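Local coordinates for protein cysteine desulfurase (Thermococcus onnurineus, PDB 5B89) that probably uses pyridoxal 5'-phosphate to take sulfur from L-cysteine, passing it to a sulfur carrier and leaving L-alanine, at residues R86-D91 with G300-E305; A215-V220 with S393-N398; A227-F232 with E251-T256. All coordinates share one frame; numbering follows the deposited sequence.

Contact 1: R86-D91 with G300-E305; sequences RKIVAD and GIRYIE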
loop_
_atom_site.group_PDB
_atom_site.type_symbol
_atom_site.label_atom_id
_atom_site.label_comp_id
_atom_site.label_asym_id
_atom_site.label_seq_id
_atom_site.Cartn_x
_atom_site.Cartn_y
_atom_site.Cartn_z
ATOM N N ARG B 86 12.348 -9.271 -0.843
ATOM C CA ARG B 86 12.469 -8.837 -2.195
ATOM C C ARG B 86 13.219 -9.898 -3.028
ATOM O O ARG B 86 12.874 -10.132 -4.136
ATOM C CB ARG B 86 13.240 -7.539 -2.303
ATOM C CG ARG B 86 13.097 -6.834 -3.638
ATOM C CD ARG B 86 14.050 -5.676 -3.824
ATOM N NE ARG B 86 13.963 -4.672 -2.781
ATOM C CZ ARG B 86 13.033 -3.752 -2.703
ATOM N NH1 ARG B 86 12.052 -3.646 -3.568
ATOM N NH2 ARG B 86 13.086 -2.926 -1.685
ATOM N N LYS B 87 14.274 -10.476 -2.468
ATOM C CA LYS B 87 14.981 -11.572 -3.214
ATOM C C LYS B 87 14.077 -12.712 -3.461
ATOM O O LYS B 87 14.173 -13.364 -4.545
ATOM C CB LYS B 87 16.262 -11.966 -2.424
ATOM C CG LYS B 87 17.137 -12.929 -3.244
ATOM C CD LYS B 87 17.772 -12.299 -4.451
ATOM C CE LYS B 87 18.709 -13.320 -5.061
ATOM N NZ LYS B 87 19.177 -12.741 -6.317
ATOM N N ILE B 88 13.275 -13.156 -2.511
ATOM C CA ILE B 88 12.372 -14.276 -2.687
ATOM C C ILE B 88 11.390 -13.951 -3.853
ATOM O O ILE B 88 11.066 -14.825 -4.645
ATOM C CB ILE B 88 11.660 -14.657 -1.348
ATOM C CG1 ILE B 88 12.682 -15.324 -0.425
ATOM C CG2 ILE B 88 10.441 -15.481 -1.541
ATOM C CD1 ILE B 88 12.215 -15.371 1.036
ATOM N N VAL B 89 10.829 -12.733 -3.886
ATOM C CA VAL B 89 9.886 -12.365 -4.942
ATOM C C VAL B 89 10.639 -12.385 -6.290
ATOM O O VAL B 89 10.106 -12.877 -7.289
ATOM C CB VAL B 89 9.330 -10.954 -4.654
ATOM C CG1 VAL B 89 8.529 -10.490 -5.866
ATOM C CG2 VAL B 89 8.457 -11.012 -3.434
ATOM N N ALA B 90 11.810 -11.814 -6.324
ATOM C CA ALA B 90 12.633 -11.802 -7.581
ATOM C C ALA B 90 12.841 -13.216 -8.066
ATOM O O ALA B 90 12.570 -13.498 -9.265
ATOM C CB ALA B 90 13.935 -11.105 -7.329
ATOM N N ASP B 91 13.288 -14.097 -7.212
ATOM C CA ASP B 91 13.514 -15.449 -7.649
ATOM C C ASP B 91 12.246 -16.154 -8.120
ATOM O O ASP B 91 12.318 -16.924 -9.007
ATOM C CB ASP B 91 14.246 -16.298 -6.617
ATOM C CG ASP B 91 15.651 -15.853 -6.361
ATOM O OD1 ASP B 91 16.251 -15.218 -7.162
ATOM O OD2 ASP B 91 16.154 -16.211 -5.316
ATOM N N GLY B 300 4.285 -16.453 1.873
ATOM C CA GLY B 300 3.313 -17.100 0.963
ATOM C C GLY B 300 4.041 -17.707 -0.198
ATOM O O GLY B 300 3.698 -18.883 -0.497
ATOM N N ILE B 301 4.999 -17.032 -0.756
ATOM C CA ILE B 301 5.751 -17.631 -1.869
ATOM C C ILE B 301 6.510 -18.847 -1.386
ATOM O O ILE B 301 6.492 -19.911 -2.110
ATOM C CB ILE B 301 6.627 -16.599 -2.450
ATOM C CG1 ILE B 301 5.820 -15.602 -3.289
ATOM C CG2 ILE B 301 7.702 -17.242 -3.346
ATOM C CD1 ILE B 301 6.560 -14.357 -3.621
ATOM N N ARG B 302 7.146 -18.819 -0.227
ATOM C CA ARG B 302 7.777 -20.031 0.248
ATOM C C ARG B 302 6.797 -21.190 0.492
ATOM O O ARG B 302 7.122 -22.339 0.275
ATOM C CB ARG B 302 8.565 -19.743 1.514
ATOM C CG ARG B 302 9.826 -18.989 1.241
ATOM C CD ARG B 302 10.845 -19.881 0.526
ATOM N NE ARG B 302 12.189 -19.380 0.701
ATOM C CZ ARG B 302 13.009 -19.141 -0.278
ATOM N NH1 ARG B 302 12.582 -19.333 -1.521
ATOM N NH2 ARG B 302 14.230 -18.694 -0.028
ATOM N N TYR B 303 5.600 -20.873 0.934
ATOM C CA TYR B 303 4.593 -21.872 1.149
ATOM C C TYR B 303 4.170 -22.485 -0.213
ATOM O O TYR B 303 4.004 -23.652 -0.326
ATOM C CB TYR B 303 3.412 -21.229 1.909
ATOM C CG TYR B 303 2.381 -22.150 2.423
ATOM C CD1 TYR B 303 2.521 -22.751 3.643
ATOM C CD2 TYR B 303 1.246 -22.376 1.721
ATOM C CE1 TYR B 303 1.557 -23.605 4.107
ATOM C CE2 TYR B 303 0.298 -23.221 2.164
ATOM C CZ TYR B 303 0.461 -23.855 3.361
ATOM O OH TYR B 303 -0.513 -24.703 3.740
ATOM N N ILE B 304 4.010 -21.635 -1.190
ATOM C CA ILE B 304 3.623 -22.065 -2.525
ATOM C C ILE B 304 4.743 -22.950 -3.112
ATOM O O ILE B 304 4.476 -23.895 -3.765
ATOM C CB ILE B 304 3.397 -20.827 -3.458
ATOM C CG1 ILE B 304 2.086 -20.090 -3.190
ATOM C CG2 ILE B 304 3.425 -21.189 -4.938
ATOM C CD1 ILE B 304 0.811 -20.859 -3.353
ATOM N N GLU B 305 5.974 -22.595 -2.844
ATOM C CA GLU B 305 7.186 -23.369 -3.391
ATOM C C GLU B 305 7.209 -24.723 -2.727
ATOM O O GLU B 305 7.581 -25.735 -3.466
ATOM C CB GLU B 305 8.471 -22.566 -3.187
ATOM C CG GLU B 305 8.489 -21.373 -4.131
ATOM C CD GLU B 305 9.624 -20.369 -3.906
ATOM O OE1 GLU B 305 9.829 -19.490 -4.844
ATOM O OE2 GLU B 305 10.168 -20.413 -2.770
HETATM O O HOH W 1 11.645 -17.585 -4.372
#

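Contact 2: A215-V220 with S393-N398; sequences AGHMEV and SFHVYN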
loop_
_atom_site.group_PDB
_atom_site.type_symbol
_atom_site.label_atom_id
_atom_site.label_comp_id
_atom_site.label_asym_id
_atom_site.label_seq_id
_atom_site.Cartn_x
_atom_site.Cartn_y
_atom_site.Cartn_z
ATOM N N ALA B 215 -0.130 -15.387 -10.970
ATOM C CA ALA B 215 0.868 -15.593 -9.968
ATOM C C ALA B 215 0.360 -16.517 -8.841
ATOM O O ALA B 215 -0.770 -16.284 -8.300
ATOM C CB ALA B 215 1.265 -14.265 -9.392
ATOM N N GLY B 216 1.167 -17.514 -8.505
ATOM C CA GLY B 216 0.742 -18.496 -7.493
ATOM C C GLY B 216 -0.133 -19.609 -7.956
ATOM O O GLY B 216 -0.408 -20.570 -7.166
ATOM N N HIS B 217 -0.653 -19.542 -9.174
ATOM C CA HIS B 217 -1.521 -20.583 -9.728
ATOM C C HIS B 217 -0.835 -21.329 -10.853
ATOM O O HIS B 217 -1.314 -22.441 -11.212
ATOM C CB HIS B 217 -2.800 -19.976 -10.284
ATOM C CG HIS B 217 -3.701 -19.395 -9.242
ATOM N ND1 HIS B 217 -4.485 -20.183 -8.398
ATOM C CD2 HIS B 217 -4.020 -18.141 -8.968
ATOM C CE1 HIS B 217 -5.177 -19.397 -7.626
ATOM N NE2 HIS B 217 -4.909 -18.157 -7.935
ATOM N N MET B 218 0.191 -20.754 -11.452
ATOM C CA MET B 218 0.953 -21.394 -12.574
ATOM C C MET B 218 2.274 -20.655 -12.653
ATOM O O MET B 218 2.470 -19.603 -12.025
ATOM C CB MET B 218 0.111 -21.245 -13.860
ATOM C CG MET B 218 -0.165 -19.806 -14.204
ATOM S SD MET B 218 -1.360 -19.630 -15.599
ATOM C CE MET B 218 -2.823 -20.126 -14.647
ATOM N N GLU B 219 3.152 -21.096 -13.546
ATOM C CA GLU B 219 4.432 -20.479 -13.678
ATOM C C GLU B 219 4.332 -19.094 -14.242
ATOM O O GLU B 219 3.641 -18.866 -15.266
ATOM C CB GLU B 219 5.315 -21.310 -14.620
ATOM C CG GLU B 219 6.690 -20.687 -14.782
ATOM C CD GLU B 219 7.660 -21.553 -15.637
ATOM O OE1 GLU B 219 7.221 -22.483 -16.333
ATOM O OE2 GLU B 219 8.866 -21.260 -15.607
ATOM N N VAL B 220 4.999 -18.152 -13.550
ATOM C CA VAL B 220 5.109 -16.807 -14.003
ATOM C C VAL B 220 6.568 -16.433 -14.059
ATOM O O VAL B 220 7.180 -16.368 -12.996
ATOM C CB VAL B 220 4.304 -15.783 -13.145
ATOM C CG1 VAL B 220 4.625 -14.353 -13.584
ATOM C CG2 VAL B 220 2.840 -16.086 -13.315
ATOM N N SER B 393 -14.103 -19.980 -8.229
ATOM C CA SER B 393 -12.694 -19.963 -8.521
ATOM C C SER B 393 -11.957 -20.664 -7.404
ATOM O O SER B 393 -12.319 -20.601 -6.264
ATOM C CB SER B 393 -12.194 -18.547 -8.713
ATOM O OG SER B 393 -12.517 -17.799 -7.633
ATOM N N PHE B 394 -10.905 -21.332 -7.805
ATOM C CA PHE B 394 -10.179 -22.241 -6.972
ATOM C C PHE B 394 -8.721 -21.998 -6.646
ATOM O O PHE B 394 -8.079 -21.230 -7.274
ATOM C CB PHE B 394 -10.210 -23.607 -7.691
ATOM C CG PHE B 394 -11.576 -24.056 -8.163
ATOM C CD1 PHE B 394 -12.592 -24.314 -7.289
ATOM C CD2 PHE B 394 -11.798 -24.291 -9.512
ATOM C CE1 PHE B 394 -13.821 -24.742 -7.745
ATOM C CE2 PHE B 394 -13.017 -24.707 -9.967
ATOM C CZ PHE B 394 -14.028 -24.938 -9.082
ATOM N N HIS B 395 -8.265 -22.744 -5.649
ATOM C CA HIS B 395 -6.880 -22.838 -5.278
ATOM C C HIS B 395 -6.604 -24.315 -4.902
ATOM O O HIS B 395 -7.465 -25.097 -4.867
ATOM C CB HIS B 395 -6.383 -21.841 -4.208
ATOM C CG HIS B 395 -4.960 -21.439 -4.414
ATOM N ND1 HIS B 395 -4.454 -20.183 -4.148
ATOM C CD2 HIS B 395 -3.937 -22.155 -4.900
ATOM C CE1 HIS B 395 -3.183 -20.153 -4.504
ATOM N NE2 HIS B 395 -2.863 -21.329 -4.979
ATOM N N VAL B 396 -5.352 -24.596 -4.634
ATOM C CA VAL B 396 -4.859 -25.931 -4.327
ATOM C C VAL B 396 -5.495 -26.597 -3.129
ATOM O O VAL B 396 -5.498 -27.777 -3.039
ATOM C CB VAL B 396 -3.307 -25.952 -4.271
ATOM C CG1 VAL B 396 -2.785 -25.237 -3.050
ATOM C CG2 VAL B 396 -2.760 -27.373 -4.355
ATOM N N TYR B 397 -6.022 -25.797 -2.230
ATOM C CA TYR B 397 -6.697 -26.282 -1.034
ATOM C C TYR B 397 -8.149 -26.684 -1.241
ATOM O O TYR B 397 -8.710 -27.250 -0.415
ATOM C CB TYR B 397 -6.575 -25.289 0.151
ATOM C CG TYR B 397 -6.831 -23.845 -0.185
ATOM C CD1 TYR B 397 -8.072 -23.376 -0.421
ATOM C CD2 TYR B 397 -5.793 -22.978 -0.256
ATOM C CE1 TYR B 397 -8.279 -22.060 -0.724
ATOM C CE2 TYR B 397 -5.976 -21.668 -0.572
ATOM C CZ TYR B 397 -7.211 -21.229 -0.800
ATOM O OH TYR B 397 -7.324 -19.912 -1.134
ATOM N N ASN B 398 -8.732 -26.343 -2.357
ATOM C CA ASN B 398 -10.039 -26.778 -2.741
ATOM C C ASN B 398 -10.001 -28.243 -3.213
ATOM O O ASN B 398 -9.034 -28.746 -3.632
ATOM C CB ASN B 398 -10.717 -25.888 -3.762
ATOM C CG ASN B 398 -10.980 -24.512 -3.275
ATOM O OD1 ASN B 398 -10.496 -23.543 -3.920
ATOM N ND2 ASN B 398 -11.724 -24.356 -2.164
#

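Contact 3: A227-F232 with E251-T256; sequences ADFLAF and EEFFDT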
loop_
_atom_site.group_PDB
_atom_site.type_symbol
_atom_site.label_atom_id
_atom_site.label_comp_id
_atom_site.label_asym_id
_atom_site.label_seq_id
_atom_site.Cartn_x
_atom_site.Cartn_y
_atom_site.Cartn_z
ATOM N N ALA B 227 8.614 -10.271 -20.664
ATOM C CA ALA B 227 8.077 -9.087 -20.011
ATOM C C ALA B 227 9.105 -7.950 -19.811
ATOM O O ALA B 227 10.195 -8.191 -19.410
ATOM C CB ALA B 227 7.484 -9.495 -18.613
ATOM N N ASP B 228 8.639 -6.754 -20.099
ATOM C CA ASP B 228 9.332 -5.536 -19.724
ATOM C C ASP B 228 8.806 -4.981 -18.364
ATOM O O ASP B 228 9.590 -4.447 -17.577
ATOM C CB ASP B 228 9.193 -4.482 -20.784
ATOM C CG ASP B 228 9.897 -4.944 -22.127
ATOM O OD1 ASP B 228 11.020 -5.432 -22.058
ATOM O OD2 ASP B 228 9.185 -4.763 -23.127
ATOM N N PHE B 229 7.504 -5.113 -18.150
ATOM C CA PHE B 229 6.866 -4.761 -16.855
ATOM C C PHE B 229 5.936 -5.869 -16.583
ATOM O O PHE B 229 5.266 -6.423 -17.472
ATOM C CB PHE B 229 6.148 -3.452 -16.954
ATOM C CG PHE B 229 7.052 -2.292 -17.244
ATOM C CD1 PHE B 229 7.402 -1.996 -18.516
ATOM C CD2 PHE B 229 7.497 -1.467 -16.227
ATOM C CE1 PHE B 229 8.248 -0.916 -18.762
ATOM C CE2 PHE B 229 8.377 -0.409 -16.456
ATOM C CZ PHE B 229 8.714 -0.136 -17.713
ATOM N N LEU B 230 5.797 -6.167 -15.273
ATOM C CA LEU B 230 4.873 -7.244 -14.828
ATOM C C LEU B 230 4.326 -6.915 -13.477
ATOM O O LEU B 230 5.103 -6.440 -12.654
ATOM C CB LEU B 230 5.487 -8.583 -14.886
ATOM C CG LEU B 230 4.596 -9.783 -14.544
ATOM C CD1 LEU B 230 4.978 -10.980 -15.319
ATOM C CD2 LEU B 230 4.684 -10.087 -13.076
ATOM N N ALA B 231 3.025 -7.103 -13.295
ATOM C CA ALA B 231 2.374 -6.710 -11.985
ATOM C C ALA B 231 1.650 -7.933 -11.441
ATOM O O ALA B 231 1.084 -8.727 -12.193
ATOM C CB ALA B 231 1.352 -5.626 -12.269
ATOM N N PHE B 232 1.698 -8.133 -10.135
ATOM C CA PHE B 232 0.838 -9.093 -9.449
ATOM C C PHE B 232 0.517 -8.647 -8.050
ATOM O O PHE B 232 1.087 -7.690 -7.572
ATOM C CB PHE B 232 1.366 -10.489 -9.516
ATOM C CG PHE B 232 2.575 -10.798 -8.713
ATOM C CD1 PHE B 232 2.417 -11.291 -7.419
ATOM C CD2 PHE B 232 3.857 -10.703 -9.217
ATOM C CE1 PHE B 232 3.456 -11.688 -6.675
ATOM C CE2 PHE B 232 4.911 -11.124 -8.464
ATOM C CZ PHE B 232 4.724 -11.595 -7.148
ATOM N N GLU B 251 15.510 -4.070 -16.170
ATOM C CA GLU B 251 16.588 -3.114 -15.976
ATOM C C GLU B 251 16.885 -2.190 -17.134
ATOM O O GLU B 251 17.308 -1.054 -16.969
ATOM C CB GLU B 251 17.859 -3.838 -15.509
ATOM C CG GLU B 251 18.498 -4.753 -16.466
ATOM C CD GLU B 251 19.766 -5.458 -15.931
ATOM O OE1 GLU B 251 20.319 -5.006 -14.924
ATOM O OE2 GLU B 251 20.120 -6.467 -16.534
ATOM N N GLU B 252 16.621 -2.689 -18.357
ATOM C CA GLU B 252 16.746 -1.826 -19.446
ATOM C C GLU B 252 15.916 -0.573 -19.448
ATOM O O GLU B 252 16.204 0.423 -20.152
ATOM C CB GLU B 252 16.615 -2.592 -20.737
ATOM C CG GLU B 252 15.351 -2.452 -21.481
ATOM C CD GLU B 252 15.546 -2.781 -22.978
ATOM O OE1 GLU B 252 15.062 -2.017 -23.876
ATOM O OE2 GLU B 252 16.188 -3.827 -23.261
ATOM N N PHE B 253 14.821 -0.475 -18.626
ATOM C CA PHE B 253 14.041 0.690 -18.456
ATOM C C PHE B 253 14.358 1.569 -17.288
ATOM O O PHE B 253 13.698 2.586 -17.117
ATOM C CB PHE B 253 12.525 0.249 -18.367
ATOM C CG PHE B 253 12.081 -0.368 -19.655
ATOM C CD1 PHE B 253 11.570 0.422 -20.700
ATOM C CD2 PHE B 253 12.280 -1.713 -19.850
ATOM C CE1 PHE B 253 11.225 -0.196 -21.918
ATOM C CE2 PHE B 253 11.959 -2.270 -21.065
ATOM C CZ PHE B 253 11.446 -1.516 -22.053
ATOM N N PHE B 254 15.437 1.268 -16.550
ATOM C CA PHE B 254 15.767 2.165 -15.397
ATOM C C PHE B 254 16.067 3.596 -15.862
ATOM O O PHE B 254 15.826 4.492 -15.095
ATOM C CB PHE B 254 16.912 1.586 -14.634
ATOM C CG PHE B 254 16.658 0.298 -13.915
ATOM C CD1 PHE B 254 15.352 -0.250 -13.684
ATOM C CD2 PHE B 254 17.687 -0.446 -13.348
ATOM C CE1 PHE B 254 15.216 -1.377 -12.906
ATOM C CE2 PHE B 254 17.522 -1.586 -12.614
ATOM C CZ PHE B 254 16.225 -2.051 -12.382
ATOM N N ASP B 255 16.588 3.817 -17.081
ATOM C CA ASP B 255 16.920 5.217 -17.562
ATOM C C ASP B 255 15.751 5.875 -18.289
ATOM O O ASP B 255 15.899 6.935 -18.837
ATOM C CB ASP B 255 18.140 5.165 -18.556
ATOM C CG ASP B 255 19.470 4.882 -17.857
ATOM O OD1 ASP B 255 19.563 5.105 -16.633
ATOM O OD2 ASP B 255 20.415 4.400 -18.534
ATOM N N THR B 256 14.599 5.229 -18.375
ATOM C CA THR B 256 13.459 5.662 -19.190
ATOM C C THR B 256 12.271 5.929 -18.190
ATOM O O THR B 256 11.579 6.884 -18.256
ATOM C CB THR B 256 12.997 4.542 -20.181
ATOM O OG1 THR B 256 14.052 4.272 -21.091
ATOM C CG2 THR B 256 11.707 4.942 -20.981
#

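Contact 1: R86-D91 with G300-E305
Ile88 meets the helix of residues 300-305 with both of its branches. Its CG2 methyl lies 3.7 Å from Ile301 CG2, and the two isoleucine side chains run past each other in opposite directions. CG2 of Ile88 is anti to the backbone N (chi1 -72°, measured to CG1), which leaves CG1 beside that N and turned to Arg302. Here the ethyl branch crosses the arginine at about a right angle. Ile88 CG1 sits over one face of the Arg302 guanidinium, nearer its rim than its middle, 3.7 Å from NH2.

The guanidinium is held from within its own helix. Arg302 NH1 donates to Glu305 OE2 at 2.9 Å in a salt bridge, and the acceptor lies almost in the guanidinium plane and offers its syn lone pair. The bend of the arginine at chi2 (-70°) folds the chain back so that its flat end can cover Ile88. The other carboxylate oxygen, Glu305 OE1, accepts from a water at 2.7 Å, and the same water donates to Ile88 O at 2.8 Å.

The parent helices, 73-93 and 291-307, belong to fold type I of the pyridoxal-phosphate enzymes, the fold of class-V aminotransferases. The axes of segments 86-91 and 300-305 pass 10.3 Å apart at 43°, with no direct hydrogen bond between them. Val89 points away from the other helix but still adds an apolar touch, with CG2 at 3.9 Å from Ile301 CD1 and the side chains crossed. Val89 also touches Ile100 and Phe102 of strand 100-103. Phe92 also covers Ile301.

Contact 2: A215-V220 with S393-N398
Two imidazole rings meet in this buried loop-to-loop contact, His217 from the loop between strands 206-210 and 229-233, and His395 from the loop between strand 389-393 and helix 400-415. The first loop follows a strand of the seven-stranded sheet of fold type I. The second leaves the four-stranded sheet. The contact therefore ties a loop of the large sheet to a loop of the four-stranded one. It lies near the active site: the side chain of His217 is about 9 Å from the bound pyridoxal phosphate and about 5 Å from that of Gln213, which binds the cofactor.

The rings meet obliquely, planes at 36° and centroids 4.4 Å apart. His217 brings its CE1 over the centre of one face of His395, 3.6 Å from His395 ND1. Its CG is anti to the carbonyl carbon (chi1 -67°), and the ring end swings across toward the second loop. The same CE1 lies 3.5 Å from Phe394 O. The ring nitrogen beside it, His217 ND1, is hydrogen-bonded to Glu316 OE1 on helix 309-329, which limits the rotation of the imidazole.

On the His395 ring, NE2 donates a weak hydrogen bond to Gly216 O at 3.4 Å. Gly216 has a positive phi of 82°, a conformation in which a side chain would crowd the preceding carbonyl. Behind His395 the chain makes a type I turn from His395 to Asn398, closed by the backbone bond Asn398 N to His395 O. His395 CB rests on one face of the Tyr397 ring, and the side chain of Asn398 turns back so that its OD1 accepts from His395 N at 2.9 Å.

Contact 3: A227-F232 with E251-T256
Asp228 OD1 is held by a salt bridge to Arg250 NH2, just ahead of the second segment, and lies at the edge of the Phe253 ring, 3.4 Å from CE2. The oxygen is near the ring plane, but the carboxylate as a whole is turned 55° from it. Asp228 CB and CG also lie against CE2 and CZ of Phe253. The second oxygen, Asp228 OD2, accepts a hydrogen bond from Phe207 N in the neighbouring strand. Arg250 also binds Glu252 OE2, so it probably eases the charge of both acids.

Phe229 begins strand 229-233, in the seven-stranded mixed sheet of fold type I. Residues 251-256 follow the next strand, 245-249, with a 3-10 turn. The side chain of Phe253 sets out toward residues 227-232. With CG anti to the carbonyl carbon (chi1 -64°), its ring meets both Asp228 and Phe229. Phe229 CE1 sits over one face of the Phe253 ring, toward its rim, and Phe229 CZ is 3.9 Å from Phe253 CB. The ring planes make an angle of 54°, with centroids 5.2 Å apart. With an alanine in place of Phe253, a gap would probably open beside Asp228 and one flank of the Phe229 ring would lose its cover. Ile206 also touches both phenylalanines.

Overall arrangement
From the N terminus, residues 86-91 on helix 73-93 open contact 1, which closes at residues 300-305 on helix 291-307. Residues 215-220 open contact 2 inside that loop, but it closes beyond it at residues 393-398, so the two cross. Contact 3 is a short closure between 227-232 and 251-256, nested inside both. Contact 1 joins two helices, contact 2 links a loop of the seven-stranded sheet to a loop of the four-stranded sheet, and contact 3 fastens the loop after strand 245-249 to the start of strand 229-233. The contacts also touch. Ile304 packs on Gly216 and His395. Val89 and Ala215 both reach Phe232, and Val220 meets Leu230.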